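Local atomic coordinates of putative sarcosine dimethylglycine methyltransferase (Galdieria sulphuraria, PDB entry 2O57), a protein that probably transfers methyl groups from S-adenosylmethionine to sarcosine and dimethylglycine. Residues A84-R98 / S107-N121. Sequence-based numbering, arbitrary orientation.
Sequences AKGLDLGAGYGGAAR and SIDCLNIAPVQNKRN
Asn112 OD1 accepts a hydrogen bond from Gly92 N at 3.2 Å, the donor standing above the carbonyl plane of the amide, 74° out of it, instead of on a lone pair. Next to it, Gln117 CG lies over one face of the Tyr93 ring, 4.0 Å from the centroid, in a CH-pi contact, while Arg120 runs alongside the same ring with its guanidinium nearly parallel to it. On the sheet face that carries Asp88, Ile108 and Cys110, Ala91 CB presses on Cys110 CB at 3.4 Å, a tight fit, and Ala97 CB rests against both Cys110 SG and Ile108 CG2.

A second shell fixes these groups. With CG anti to the backbone N (chi1 -162°), Asn112 turns its amide back to the glycine loop, and its ND2 gives a straight bond to Gln117 OE1 (2.9 Å) and a more bent one to Asn118 OD1. Replacing the asparagine by alanine would remove the amide, which is likely to leave Gly92 N without this acceptor and the Gln117 amide freer to turn. Arg98 grips Tyr93 O end-on with NH1 and NH2, while a water joins Gly92 O, Asn118 OD1 and Asn121 ND2.

Leading into the loop, strands 85-89 and 107-112 pair in parallel, from Ser107 N to Ala84 O through to Gly90 N to Leu111 O. At their start Lys85 NZ forms a salt bridge with Asp109 OD2 (3.2 Å), and Thr135 and Tyr151 also bind that carboxylate.

The whole illustrates the beta-alpha-beta unit of a Rossmann-like methyltransferase, whose glycine-rich loop, reading GxGxxG from Gly90, is consistent with a cofactor-binding turn. Phe37 packs on Tyr93 and Arg120, helix 166-176 touches Leu87 and Leu89, and strands 151-157 and 134-138 flank the pair in the sheet.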
loop_
_atom_site.group_PDB
_atom_site.type_symbol
_atom_site.label_atom_id
_atom_site.label_comp_id
_atom_site.label_asym_id
_atom_site.label_seq_id
_atom_site.Cartn_x
_atom_site.Cartn_y
_atom_site.Cartn_z
ATOM N N ALA A 84 -17.320 4.721 -17.692
ATOM C CA ALA A 84 -17.539 4.983 -16.267
ATOM C C ALA A 84 -17.233 6.452 -16.016
ATOM O O ALA A 84 -16.380 7.047 -16.674
ATOM C CB ALA A 84 -16.633 4.079 -15.363
ATOM N N LYS A 85 -17.914 7.035 -15.055
ATOM C CA LYS A 85 -17.767 8.458 -14.793
ATOM C C LYS A 85 -17.060 8.685 -13.466
ATOM O O LYS A 85 -17.508 8.213 -12.410
ATOM C CB LYS A 85 -19.159 9.122 -14.761
ATOM C CG LYS A 85 -19.106 10.617 -14.897
ATOM C CD LYS A 85 -19.471 11.039 -16.292
ATOM C CE LYS A 85 -19.481 12.567 -16.382
ATOM N NZ LYS A 85 -20.575 13.167 -15.524
ATOM N N GLY A 86 -15.946 9.402 -13.539
ATOM C CA GLY A 86 -15.193 9.716 -12.349
ATOM C C GLY A 86 -15.084 11.191 -12.132
ATOM O O GLY A 86 -15.287 11.998 -13.070
ATOM N N LEU A 87 -14.778 11.520 -10.881
ATOM C CA LEU A 87 -14.597 12.863 -10.395
ATOM C C LEU A 87 -13.174 13.006 -9.874
ATOM O O LEU A 87 -12.718 12.209 -9.004
ATOM C CB LEU A 87 -15.621 13.127 -9.283
ATOM C CG LEU A 87 -15.465 14.441 -8.529
ATOM C CD1 LEU A 87 -15.628 15.673 -9.495
ATOM C CD2 LEU A 87 -16.367 14.509 -7.300
ATOM N N ASP A 88 -12.438 13.991 -10.405
ATOM C CA ASP A 88 -11.067 14.208 -9.922
ATOM C C ASP A 88 -11.078 15.422 -9.003
ATOM O O ASP A 88 -11.258 16.554 -9.467
ATOM C CB ASP A 88 -10.053 14.387 -11.062
ATOM C CG ASP A 88 -8.599 14.538 -10.559
ATOM O OD1 ASP A 88 -8.346 14.809 -9.351
ATOM O OD2 ASP A 88 -7.707 14.396 -11.402
ATOM N N LEU A 89 -10.893 15.167 -7.700
ATOM C CA LEU A 89 -10.906 16.212 -6.688
ATOM C C LEU A 89 -9.494 16.776 -6.521
ATOM O O LEU A 89 -8.583 16.094 -6.040
ATOM C CB LEU A 89 -11.474 15.663 -5.365
ATOM C CG LEU A 89 -12.968 15.347 -5.293
ATOM C CD1 LEU A 89 -13.312 14.783 -3.933
ATOM C CD2 LEU A 89 -13.818 16.633 -5.501
ATOM N N GLY A 90 -9.299 18.005 -6.958
ATOM C CA GLY A 90 -7.990 18.654 -6.874
ATOM C C GLY A 90 -7.204 18.335 -8.129
ATOM O O GLY A 90 -6.029 18.007 -8.070
ATOM N N ALA A 91 -7.859 18.453 -9.281
ATOM C CA ALA A 91 -7.302 17.945 -10.527
ATOM C C ALA A 91 -6.042 18.659 -11.101
ATOM O O ALA A 91 -5.411 18.152 -12.018
ATOM C CB ALA A 91 -8.426 17.905 -11.565
ATOM N N GLY A 92 -5.723 19.854 -10.606
ATOM C CA GLY A 92 -4.555 20.624 -11.060
ATOM C C GLY A 92 -4.714 20.939 -12.529
ATOM O O GLY A 92 -5.758 21.438 -12.947
ATOM N N TYR A 93 -3.695 20.628 -13.315
ATOM C CA TYR A 93 -3.715 20.856 -14.746
ATOM C C TYR A 93 -4.388 19.761 -15.539
ATOM O O TYR A 93 -4.473 19.863 -16.772
ATOM C CB TYR A 93 -2.308 21.109 -15.306
ATOM C CG TYR A 93 -1.665 22.353 -14.726
ATOM C CD1 TYR A 93 -2.090 23.624 -15.130
ATOM C CD2 TYR A 93 -0.654 22.261 -13.754
ATOM C CE1 TYR A 93 -1.522 24.784 -14.585
ATOM C CE2 TYR A 93 -0.071 23.428 -13.189
ATOM C CZ TYR A 93 -0.507 24.683 -13.633
ATOM O OH TYR A 93 0.023 25.851 -13.139
ATOM N N GLY A 94 -4.857 18.724 -14.845
ATOM C CA GLY A 94 -5.680 17.701 -15.468
ATOM C C GLY A 94 -4.880 16.506 -15.943
ATOM O O GLY A 94 -5.380 15.695 -16.701
ATOM N N GLY A 95 -3.637 16.394 -15.484
ATOM C CA GLY A 95 -2.751 15.338 -15.939
ATOM C C GLY A 95 -3.306 13.938 -15.690
ATOM O O GLY A 95 -3.265 13.089 -16.599
ATOM N N ALA A 96 -3.782 13.694 -14.459
ATOM C CA ALA A 96 -4.364 12.397 -14.083
ATOM C C ALA A 96 -5.587 12.119 -14.911
ATOM O O ALA A 96 -5.811 10.980 -15.277
ATOM C CB ALA A 96 -4.752 12.384 -12.633
ATOM N N ALA A 97 -6.418 13.143 -15.140
ATOM C CA ALA A 97 -7.648 12.959 -15.884
ATOM C C ALA A 97 -7.323 12.502 -17.311
ATOM O O ALA A 97 -7.919 11.543 -17.805
ATOM C CB ALA A 97 -8.485 14.229 -15.909
ATOM N N ARG A 98 -6.368 13.177 -17.953
ATOM C CA ARG A 98 -5.930 12.756 -19.276
ATOM C C ARG A 98 -5.329 11.350 -19.271
ATOM O O ARG A 98 -5.654 10.555 -20.154
ATOM C CB ARG A 98 -4.968 13.763 -19.927
ATOM C CG ARG A 98 -5.749 15.036 -20.397
ATOM C CD ARG A 98 -4.833 16.085 -21.025
ATOM N NE ARG A 98 -3.837 16.617 -20.072
ATOM C CZ ARG A 98 -4.036 17.620 -19.213
ATOM N NH1 ARG A 98 -5.229 18.217 -19.147
ATOM N NH2 ARG A 98 -3.013 18.028 -18.420
ATOM N N SER A 107 -14.819 8.721 -18.502
ATOM C CA SER A 107 -15.012 10.164 -18.534
ATOM C C SER A 107 -14.686 10.750 -17.157
ATOM O O SER A 107 -15.005 10.144 -16.128
ATOM C CB SER A 107 -16.466 10.465 -18.891
ATOM O OG SER A 107 -16.755 9.991 -20.215
ATOM N N ILE A 108 -14.061 11.919 -17.136
ATOM C CA ILE A 108 -13.630 12.540 -15.882
ATOM C C ILE A 108 -14.148 13.968 -15.779
ATOM O O ILE A 108 -13.923 14.775 -16.690
ATOM C CB ILE A 108 -12.075 12.600 -15.762
ATOM C CG1 ILE A 108 -11.427 11.194 -15.869
ATOM C CG2 ILE A 108 -11.643 13.302 -14.461
ATOM C CD1 ILE A 108 -11.580 10.359 -14.633
ATOM N N ASP A 109 -14.785 14.294 -14.649
ATOM C CA ASP A 109 -15.044 15.693 -14.312
ATOM C C ASP A 109 -13.959 16.120 -13.325
ATOM O O ASP A 109 -13.782 15.477 -12.287
ATOM C CB ASP A 109 -16.403 15.873 -13.657
ATOM C CG ASP A 109 -17.559 15.583 -14.602
ATOM O OD1 ASP A 109 -17.396 15.661 -15.831
ATOM O OD2 ASP A 109 -18.646 15.313 -14.108
ATOM N N CYS A 110 -13.279 17.230 -13.628
ATOM C CA CYS A 110 -12.246 17.759 -12.747
ATOM C C CYS A 110 -12.871 18.853 -11.897
ATOM O O CYS A 110 -13.617 19.706 -12.426
ATOM C CB CYS A 110 -11.072 18.323 -13.577
ATOM S SG CYS A 110 -10.188 17.146 -14.552
ATOM N N LEU A 111 -12.609 18.826 -10.591
ATOM C CA LEU A 111 -13.017 19.912 -9.705
ATOM C C LEU A 111 -11.773 20.520 -9.119
ATOM O O LEU A 111 -10.951 19.813 -8.528
ATOM C CB LEU A 111 -13.965 19.447 -8.594
ATOM C CG LEU A 111 -14.574 20.570 -7.743
ATOM C CD1 LEU A 111 -15.520 21.416 -8.578
ATOM C CD2 LEU A 111 -15.342 19.925 -6.573
ATOM N N ASN A 112 -11.610 21.826 -9.290
ATOM C CA ASN A 112 -10.372 22.444 -8.869
ATOM C C ASN A 112 -10.650 23.902 -8.497
ATOM O O ASN A 112 -11.470 24.558 -9.161
ATOM C CB ASN A 112 -9.373 22.354 -10.028
ATOM C CG ASN A 112 -7.938 22.557 -9.611
ATOM O OD1 ASN A 112 -7.412 21.828 -8.760
ATOM N ND2 ASN A 112 -7.251 23.481 -10.280
ATOM N N ILE A 113 -9.954 24.384 -7.471
ATOM C CA ILE A 113 -10.179 25.721 -6.931
ATOM C C ILE A 113 -9.384 26.806 -7.657
ATOM O O ILE A 113 -9.684 27.966 -7.496
ATOM C CB ILE A 113 -9.921 25.784 -5.373
ATOM C CG1 ILE A 113 -10.633 26.973 -4.717
ATOM C CG2 ILE A 113 -8.415 25.775 -5.027
ATOM C CD1 ILE A 113 -12.189 26.879 -4.664
ATOM N N ALA A 114 -8.375 26.432 -8.437
ATOM C CA ALA A 114 -7.482 27.419 -9.035
ATOM C C ALA A 114 -7.908 27.705 -10.469
ATOM O O ALA A 114 -7.742 26.864 -11.350
ATOM C CB ALA A 114 -6.035 26.933 -8.949
ATOM N N PRO A 115 -8.507 28.891 -10.708
ATOM C CA PRO A 115 -9.066 29.138 -12.038
ATOM C C PRO A 115 -8.050 29.195 -13.197
ATOM O O PRO A 115 -8.412 28.855 -14.303
ATOM C CB PRO A 115 -9.834 30.473 -11.877
ATOM C CG PRO A 115 -9.369 31.085 -10.649
ATOM C CD PRO A 115 -8.757 30.014 -9.772
ATOM N N VAL A 116 -6.796 29.561 -12.953
ATOM C CA VAL A 116 -5.795 29.602 -14.046
ATOM C C VAL A 116 -5.427 28.154 -14.401
ATOM O O VAL A 116 -5.328 27.819 -15.582
ATOM C CB VAL A 116 -4.533 30.428 -13.664
ATOM C CG1 VAL A 116 -3.397 30.203 -14.659
ATOM C CG2 VAL A 116 -4.889 31.966 -13.495
ATOM N N GLN A 117 -5.273 27.297 -13.383
ATOM C CA GLN A 117 -5.118 25.860 -13.626
ATOM C C GLN A 117 -6.284 25.277 -14.433
ATOM O O GLN A 117 -6.065 24.503 -15.339
ATOM C CB GLN A 117 -4.961 25.042 -12.318
ATOM C CG GLN A 117 -3.610 25.275 -11.550
ATOM C CD GLN A 117 -3.463 24.326 -10.360
ATOM O OE1 GLN A 117 -4.443 23.771 -9.868
ATOM N NE2 GLN A 117 -2.238 24.134 -9.906
ATOM N N ASN A 118 -7.515 25.615 -14.060
ATOM C CA ASN A 118 -8.686 25.135 -14.793
ATOM C C ASN A 118 -8.690 25.572 -16.242
ATOM O O ASN A 118 -9.030 24.790 -17.141
ATOM C CB ASN A 118 -9.964 25.633 -14.131
ATOM C CG ASN A 118 -10.174 25.020 -12.766
ATOM O OD1 ASN A 118 -9.548 23.995 -12.431
ATOM N ND2 ASN A 118 -11.032 25.653 -11.946
ATOM N N LYS A 119 -8.326 26.825 -16.478
ATOM C CA LYS A 119 -8.287 27.297 -17.859
ATOM C C LYS A 119 -7.226 26.547 -18.678
ATOM O O LYS A 119 -7.498 26.130 -19.825
ATOM C CB LYS A 119 -8.097 28.807 -17.924
ATOM C CG LYS A 119 -9.280 29.599 -17.344
ATOM C CD LYS A 119 -10.611 29.361 -18.129
ATOM C CE LYS A 119 -11.557 30.565 -18.061
ATOM N NZ LYS A 119 -12.264 30.815 -16.742
ATOM N N ARG A 120 -6.037 26.344 -18.099
ATOM C CA ARG A 120 -4.976 25.575 -18.796
ATOM C C ARG A 120 -5.371 24.149 -19.045
ATOM O O ARG A 120 -5.071 23.619 -20.104
ATOM C CB ARG A 120 -3.634 25.596 -18.043
ATOM C CG ARG A 120 -2.980 26.892 -18.128
ATOM C CD ARG A 120 -1.552 26.854 -17.710
ATOM N NE ARG A 120 -1.196 28.215 -17.383
ATOM C CZ ARG A 120 -0.342 28.579 -16.437
ATOM N NH1 ARG A 120 0.273 27.672 -15.692
ATOM N NH2 ARG A 120 -0.129 29.873 -16.229
ATOM N N ASN A 121 -5.969 23.506 -18.024
ATOM C CA ASN A 121 -6.565 22.170 -18.123
ATOM C C ASN A 121 -7.491 22.041 -19.369
ATOM O O ASN A 121 -7.278 21.175 -20.224
ATOM C CB ASN A 121 -7.318 21.848 -16.812
ATOM C CG ASN A 121 -7.703 20.375 -16.694
ATOM O OD1 ASN A 121 -7.538 19.600 -17.657
ATOM N ND2 ASN A 121 -8.271 19.983 -15.527
HETATM O O HOH W 1 -19.910 15.725 -17.003
HETATM O O HOH W 2 -8.473 21.573 -13.212
#